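Local coordinates for SusD superfamily protein (Parabacteroides distasonis, PDB 3OTN) that probably binds carbohydrates or other nutrients at the bacterial outer membrane, at residues L47-T56 with W452-F463. Sequence-based numbering, arbitrary orientation.
Sequences LLEYMTGKAT and WGKVYTETQLLF
Three aromatic side chains, W452, Y456 and F463, reach from the C-terminal loop between strand 442-444 and helix 467-472 to the turn that leads into strand 55-56, making a mostly buried, largely apolar contact with one hydrogen bond at its middle. That bond runs from Y456 OH to the backbone O of M51 at 2.5 Å, with the acceptor lying at the ring's edge and the hydroxyl tilted 35° from the carbonyl plane. Tyrosine suits this place because its ring spans the gap while its hydroxyl satisfies a carbonyl on the buried turn. M51, a selenomethionine, is bent at chi2 and chi3, which lays CE against the phenol, 3.5 Å from Y456 CZ, while its CG meets F463 CZ. A phenylalanine in place of Y456 would probably leave the M51 carbonyl without this donor and the turn less firmly tied. L47 holds CG anti to its own N (chi1 -176°), and its branched end carries CD1 almost centrally over the flat face that F463 offers, 3.6 Å from the ring centroid, a CH-pi contact. Toward the strand, the broad indole of W452 reaches both T56, whose CG2 approaches CZ2 at 3.3 Å, and G53, whose positive phi favours glycine. Q460 OE1 accepts from both T457 N and T457 OG1, just before the 3-10 segment 459-461. Helices 64-68, 79-100 and 424-431 touch the contact from outside, in a family probably TPR-like in its helices; here the C-terminal loop of a SusD-family protein lies over the turn before strand 55-56, joined by aromatic side chains laid against aliphatic and selenomethionine groups.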
ATOM      1  N   LEU A  47       3.144  -9.861   0.103  1.00 18.87           N
ATOM      2  CA  LEU A  47       2.814 -10.169  -1.300  1.00 19.25           C
ATOM      3  C   LEU A  47       3.302  -9.081  -2.236  1.00 19.14           C
ATOM      4  O   LEU A  47       3.799  -9.369  -3.335  1.00 16.96           O
ATOM      5  CB  LEU A  47       1.290 -10.345  -1.514  1.00 19.80           C
ATOM      6  CG  LEU A  47       0.829 -10.775  -2.935  1.00 19.83           C
ATOM      7  CD1 LEU A  47       1.380 -12.158  -3.336  1.00 23.36           C
ATOM      8  CD2 LEU A  47      -0.707 -10.776  -3.075  1.00 15.61           C
ATOM      9  N   LEU A  48       3.140  -7.837  -1.791  1.00 16.47           N
ATOM     10  CA  LEU A  48       3.470  -6.658  -2.585  1.00 18.06           C
ATOM     11  C   LEU A  48       4.916  -6.208  -2.448  1.00 20.17           C
ATOM     12  O   LEU A  48       5.316  -5.273  -3.117  1.00 22.51           O
ATOM     13  CB  LEU A  48       2.520  -5.516  -2.243  1.00 17.34           C
ATOM     14  CG  LEU A  48       1.008  -5.802  -2.326  1.00 21.32           C
ATOM     15  CD1 LEU A  48       0.229  -4.573  -1.891  1.00 15.18           C
ATOM     16  CD2 LEU A  48       0.579  -6.244  -3.709  1.00 19.07           C
ATOM     17  N   GLU A  49       5.693  -6.862  -1.590  1.00 17.31           N
ATOM     18  CA  GLU A  49       7.127  -6.591  -1.473  1.00 19.46           C
ATOM     19  C   GLU A  49       8.015  -7.682  -2.004  1.00 19.33           C
ATOM     20  O   GLU A  49       9.181  -7.426  -2.349  1.00 20.36           O
ATOM     21  CB  GLU A  49       7.492  -6.310  -0.013  1.00 17.97           C
ATOM     22  CG  GLU A  49       6.722  -5.085   0.590  1.00 21.13           C
ATOM     23  CD  GLU A  49       6.994  -3.778  -0.144  1.00 20.56           C
ATOM     24  OE1 GLU A  49       8.121  -3.567  -0.665  1.00 18.75           O
ATOM     25  OE2 GLU A  49       6.081  -2.936  -0.200  1.00 19.95           O
ATOM     26  N   TYR A  50       7.506  -8.901  -2.054  1.00 20.57           N
ATOM     27  CA  TYR A  50       8.379 -10.036  -2.427  1.00 19.48           C
ATOM     28  C   TYR A  50       8.754 -10.141  -3.880  1.00 21.03           C
ATOM     29  O   TYR A  50       9.735 -10.840  -4.185  1.00 21.40           O
ATOM     30  CB  TYR A  50       7.821 -11.350  -1.908  1.00 22.30           C
ATOM     31  CG  TYR A  50       8.071 -11.668  -0.442  1.00 21.73           C
ATOM     32  CD1 TYR A  50       8.974 -10.951   0.351  1.00 20.05           C
ATOM     33  CD2 TYR A  50       7.461 -12.783   0.128  1.00 22.69           C
ATOM     34  CE1 TYR A  50       9.235 -11.347   1.658  1.00 21.16           C
ATOM     35  CE2 TYR A  50       7.699 -13.154   1.433  1.00 20.60           C
ATOM     36  CZ  TYR A  50       8.577 -12.425   2.197  1.00 16.49           C
ATOM     37  OH  TYR A  50       8.807 -12.859   3.490  1.00 20.91           O
HETATM   38  N   MSE A  51       8.083  -9.426  -4.787  1.00 20.16           N
HETATM   39  CA  MSE A  51       8.454  -9.506  -6.187  1.00 19.84           C
HETATM   40  C   MSE A  51       9.222  -8.302  -6.704  1.00 22.56           C
HETATM   41  O   MSE A  51       9.666  -8.337  -7.842  1.00 24.86           O
HETATM   42  CB  MSE A  51       7.256  -9.761  -7.093  1.00 21.17           C
HETATM   43  CG  MSE A  51       6.597 -11.119  -6.880  1.00 27.47           C
HETATM   44 SE   MSE A  51       7.762 -12.608  -7.338  0.75 28.37          SE
HETATM   45  CE  MSE A  51       8.696 -12.072  -8.862  1.00 13.81           C
ATOM     46  N   THR A  52       9.448  -7.282  -5.874  1.00 22.93           N
ATOM     47  CA  THR A  52      10.185  -6.116  -6.315  1.00 21.77           C
ATOM     48  C   THR A  52      11.642  -6.409  -6.601  1.00 19.97           C
ATOM     49  O   THR A  52      12.263  -5.661  -7.344  1.00 20.02           O
ATOM     50  CB  THR A  52      10.182  -4.943  -5.300  1.00 21.30           C
ATOM     51  OG1 THR A  52      10.923  -5.317  -4.137  1.00 23.80           O
ATOM     52  CG2 THR A  52       8.766  -4.530  -4.905  1.00 20.72           C
ATOM     53  N   GLY A  53      12.193  -7.461  -5.991  1.00 19.81           N
ATOM     54  CA  GLY A  53      13.624  -7.708  -6.019  1.00 22.38           C
ATOM     55  C   GLY A  53      14.456  -6.851  -5.067  1.00 21.75           C
ATOM     56  O   GLY A  53      15.699  -6.919  -5.086  1.00 22.57           O
ATOM     57  N   LYS A  54      13.782  -6.075  -4.212  1.00 23.13           N
ATOM     58  CA  LYS A  54      14.428  -5.194  -3.240  1.00 23.32           C
ATOM     59  C   LYS A  54      14.266  -5.660  -1.785  1.00 23.14           C
ATOM     60  O   LYS A  54      14.681  -4.953  -0.859  1.00 21.44           O
ATOM     61  CB  LYS A  54      13.846  -3.781  -3.307  1.00 26.88           C
ATOM     62  CG  LYS A  54      13.628  -3.188  -4.666  1.00 36.32           C
ATOM     63  CD  LYS A  54      14.849  -2.980  -5.443  1.00 33.46           C
ATOM     64  CE  LYS A  54      14.563  -2.081  -6.654  1.00 30.70           C
ATOM     65  NZ  LYS A  54      15.536  -2.414  -7.737  1.00 22.50           N
ATOM     66  N   ALA A  55      13.677  -6.832  -1.591  1.00 21.28           N
ATOM     67  CA  ALA A  55      13.493  -7.399  -0.264  1.00 23.41           C
ATOM     68  C   ALA A  55      13.729  -8.892  -0.321  1.00 23.98           C
ATOM     69  O   ALA A  55      13.417  -9.549  -1.322  1.00 23.59           O
ATOM     70  CB  ALA A  55      12.072  -7.124   0.237  1.00 21.29           C
ATOM     71  N   THR A  56      14.290  -9.420   0.757  1.00 24.35           N
ATOM     72  CA  THR A  56      14.407 -10.854   0.985  1.00 25.22           C
ATOM     73  C   THR A  56      13.829 -11.174   2.389  1.00 27.20           C
ATOM     74  O   THR A  56      13.145 -10.330   3.022  1.00 20.89           O
ATOM     75  CB  THR A  56      15.875 -11.303   0.868  1.00 24.80           C
ATOM     76  OG1 THR A  56      16.627 -10.702   1.925  1.00 28.06           O
ATOM     77  CG2 THR A  56      16.448 -10.809  -0.435  1.00 26.56           C
ATOM     78  N   TRP A 452      19.270 -12.724  -8.173  1.00 38.34           N
ATOM     79  CA  TRP A 452      19.433 -14.189  -8.068  1.00 42.11           C
ATOM     80  C   TRP A 452      19.371 -14.951  -9.424  1.00 41.53           C
ATOM     81  O   TRP A 452      19.163 -16.169  -9.444  1.00 42.04           O
ATOM     82  CB  TRP A 452      18.409 -14.699  -7.016  1.00 41.41           C
ATOM     83  CG  TRP A 452      18.578 -13.896  -5.722  1.00 46.92           C
ATOM     84  CD1 TRP A 452      19.523 -14.106  -4.733  1.00 51.15           C
ATOM     85  CD2 TRP A 452      17.862 -12.693  -5.338  1.00 44.89           C
ATOM     86  NE1 TRP A 452      19.413 -13.132  -3.756  1.00 46.17           N
ATOM     87  CE2 TRP A 452      18.413 -12.251  -4.103  1.00 46.61           C
ATOM     88  CE3 TRP A 452      16.807 -11.957  -5.913  1.00 38.96           C
ATOM     89  CZ2 TRP A 452      17.931 -11.107  -3.422  1.00 40.44           C
ATOM     90  CZ3 TRP A 452      16.326 -10.806  -5.233  1.00 37.46           C
ATOM     91  CH2 TRP A 452      16.895 -10.406  -3.998  1.00 35.23           C
ATOM     92  N   GLY A 453      19.566 -14.240 -10.542  1.00 38.84           N
ATOM     93  CA  GLY A 453      19.580 -14.852 -11.893  1.00 37.19           C
ATOM     94  C   GLY A 453      18.250 -15.132 -12.613  1.00 36.91           C
ATOM     95  O   GLY A 453      18.243 -15.712 -13.712  1.00 35.06           O
ATOM     96  N   LYS A 454      17.123 -14.724 -12.037  1.00 33.97           N
ATOM     97  CA  LYS A 454      15.795 -15.050 -12.623  1.00 33.31           C
ATOM     98  C   LYS A 454      15.326 -13.932 -13.538  1.00 31.82           C
ATOM     99  O   LYS A 454      15.556 -12.762 -13.234  1.00 32.70           O
ATOM    100  CB  LYS A 454      14.765 -15.292 -11.510  1.00 28.17           C
ATOM    101  CG  LYS A 454      15.198 -16.366 -10.499  1.00 36.00           C
ATOM    102  CD  LYS A 454      15.411 -17.739 -11.152  1.00 40.02           C
ATOM    103  CE  LYS A 454      15.805 -18.774 -10.101  1.00 54.32           C
ATOM    104  NZ  LYS A 454      16.478 -19.966 -10.702  1.00 58.38           N
ATOM    105  N   VAL A 455      14.630 -14.287 -14.620  1.00 29.46           N
ATOM    106  CA  VAL A 455      14.201 -13.303 -15.612  1.00 30.29           C
ATOM    107  C   VAL A 455      12.681 -13.168 -15.614  1.00 26.78           C
ATOM    108  O   VAL A 455      11.962 -14.161 -15.746  1.00 28.54           O
ATOM    109  CB  VAL A 455      14.745 -13.650 -17.037  1.00 34.00           C
ATOM    110  CG1 VAL A 455      14.227 -12.642 -18.054  1.00 30.02           C
ATOM    111  CG2 VAL A 455      16.303 -13.679 -17.041  1.00 32.90           C
ATOM    112  N   TYR A 456      12.182 -11.941 -15.447  1.00 25.43           N
ATOM    113  CA  TYR A 456      10.741 -11.689 -15.417  1.00 23.02           C
ATOM    114  C   TYR A 456      10.153 -11.804 -16.818  1.00 24.95           C
ATOM    115  O   TYR A 456      10.786 -11.397 -17.805  1.00 23.47           O
ATOM    116  CB  TYR A 456      10.432 -10.319 -14.810  1.00 26.15           C
ATOM    117  CG  TYR A 456      10.611 -10.216 -13.293  1.00 25.54           C
ATOM    118  CD1 TYR A 456      11.363 -11.147 -12.570  1.00 35.26           C
ATOM    119  CD2 TYR A 456      10.065  -9.160 -12.584  1.00 25.52           C
ATOM    120  CE1 TYR A 456      11.533 -11.026 -11.195  1.00 34.04           C
ATOM    121  CE2 TYR A 456      10.242  -9.025 -11.194  1.00 24.61           C
ATOM    122  CZ  TYR A 456      10.990  -9.950 -10.515  1.00 32.31           C
ATOM    123  OH  TYR A 456      11.192  -9.830  -9.172  1.00 32.00           O
ATOM    124  N   THR A 457       8.967 -12.404 -16.889  1.00 23.04           N
ATOM    125  CA  THR A 457       8.206 -12.567 -18.102  1.00 22.75           C
ATOM    126  C   THR A 457       6.818 -11.950 -17.932  1.00 23.84           C
ATOM    127  O   THR A 457       6.494 -11.380 -16.865  1.00 27.31           O
ATOM    128  CB  THR A 457       8.063 -14.059 -18.440  1.00 24.07           C
ATOM    129  OG1 THR A 457       7.129 -14.693 -17.539  1.00 22.86           O
ATOM    130  CG2 THR A 457       9.443 -14.782 -18.410  1.00 26.86           C
ATOM    131  N   GLU A 458       5.977 -12.083 -18.959  1.00 25.32           N
ATOM    132  CA  GLU A 458       4.578 -11.646 -18.904  0.50 26.74           C
ATOM    133  C   GLU A 458       3.818 -12.250 -17.692  1.00 24.05           C
ATOM    134  O   GLU A 458       2.927 -11.609 -17.101  1.00 23.12           O
ATOM    135  CB  GLU A 458       3.865 -11.986 -20.228  0.50 28.59           C
ATOM    136  CG  GLU A 458       4.365 -11.223 -21.481  0.50 32.59           C
ATOM    137  CD  GLU A 458       5.606 -11.823 -22.194  0.50 32.39           C
ATOM    138  OE1 GLU A 458       6.266 -12.782 -21.701  0.50 25.86           O
ATOM    139  OE2 GLU A 458       5.923 -11.290 -23.269  0.50 30.09           O
ATOM    140  N   THR A 459       4.165 -13.481 -17.324  1.00 24.40           N
ATOM    141  CA  THR A 459       3.552 -14.173 -16.177  1.00 21.05           C
ATOM    142  C   THR A 459       3.584 -13.376 -14.873  1.00 24.02           C
ATOM    143  O   THR A 459       2.568 -13.299 -14.162  1.00 20.91           O
ATOM    144  CB  THR A 459       4.224 -15.541 -15.963  1.00 23.08           C
ATOM    145  OG1 THR A 459       4.117 -16.287 -17.175  1.00 22.73           O
ATOM    146  CG2 THR A 459       3.599 -16.325 -14.814  1.00 19.85           C
ATOM    147  N   GLN A 460       4.729 -12.745 -14.600  1.00 23.88           N
ATOM    148  CA  GLN A 460       4.961 -12.047 -13.330  1.00 24.56           C
ATOM    149  C   GLN A 460       4.193 -10.717 -13.226  1.00 25.25           C
ATOM    150  O   GLN A 460       4.128 -10.146 -12.144  1.00 21.42           O
ATOM    151  CB  GLN A 460       6.446 -11.809 -13.088  1.00 20.30           C
ATOM    152  CG  GLN A 460       7.246 -13.042 -12.647  1.00 24.23           C
ATOM    153  CD  GLN A 460       7.429 -14.085 -13.734  1.00 25.26           C
ATOM    154  OE1 GLN A 460       7.703 -13.763 -14.902  1.00 24.17           O
ATOM    155  NE2 GLN A 460       7.300 -15.353 -13.352  1.00 23.08           N
ATOM    156  N   LEU A 461       3.603 -10.248 -14.335  1.00 22.42           N
ATOM    157  CA  LEU A 461       2.735  -9.053 -14.303  1.00 22.26           C
ATOM    158  C   LEU A 461       1.483  -9.185 -13.403  1.00 22.49           C
ATOM    159  O   LEU A 461       0.912  -8.166 -12.987  1.00 22.00           O
ATOM    160  CB  LEU A 461       2.281  -8.685 -15.721  1.00 23.08           C
ATOM    161  CG  LEU A 461       3.364  -8.195 -16.699  1.00 24.09           C
ATOM    162  CD1 LEU A 461       2.798  -8.126 -18.121  1.00 22.10           C
ATOM    163  CD2 LEU A 461       3.948  -6.872 -16.262  1.00 25.91           C
ATOM    164  N   LEU A 462       1.050 -10.418 -13.136  1.00 20.15           N
ATOM    165  CA  LEU A 462      -0.087 -10.676 -12.255  1.00 20.11           C
ATOM    166  C   LEU A 462       0.227 -11.827 -11.314  1.00 18.67           C
ATOM    167  O   LEU A 462       1.130 -12.618 -11.576  1.00 18.11           O
ATOM    168  CB  LEU A 462      -1.331 -11.028 -13.084  1.00 21.31           C
ATOM    169  CG  LEU A 462      -1.899  -9.914 -13.960  1.00 20.15           C
ATOM    170  CD1 LEU A 462      -2.992 -10.448 -14.892  1.00 22.11           C
ATOM    171  CD2 LEU A 462      -2.423  -8.745 -13.127  1.00 21.30           C
ATOM    172  N   PHE A 463      -0.515 -11.893 -10.213  1.00 20.35           N
ATOM    173  CA  PHE A 463      -0.471 -13.016  -9.301  1.00 18.42           C
ATOM    174  C   PHE A 463      -1.567 -13.990  -9.677  1.00 19.44           C
ATOM    175  O   PHE A 463      -2.551 -13.605 -10.305  1.00 18.58           O
ATOM    176  CB  PHE A 463      -0.596 -12.575  -7.830  1.00 17.82           C
ATOM    177  CG  PHE A 463       0.656 -11.936  -7.303  1.00 18.83           C
ATOM    178  CD1 PHE A 463       1.810 -12.703  -7.100  1.00 23.98           C
ATOM    179  CD2 PHE A 463       0.704 -10.598  -7.019  1.00 25.62           C
ATOM    180  CE1 PHE A 463       2.967 -12.128  -6.647  1.00 25.77           C
ATOM    181  CE2 PHE A 463       1.889 -10.021  -6.546  1.00 25.53           C
ATOM    182  CZ  PHE A 463       2.986 -10.775  -6.355  1.00 22.36           C
TER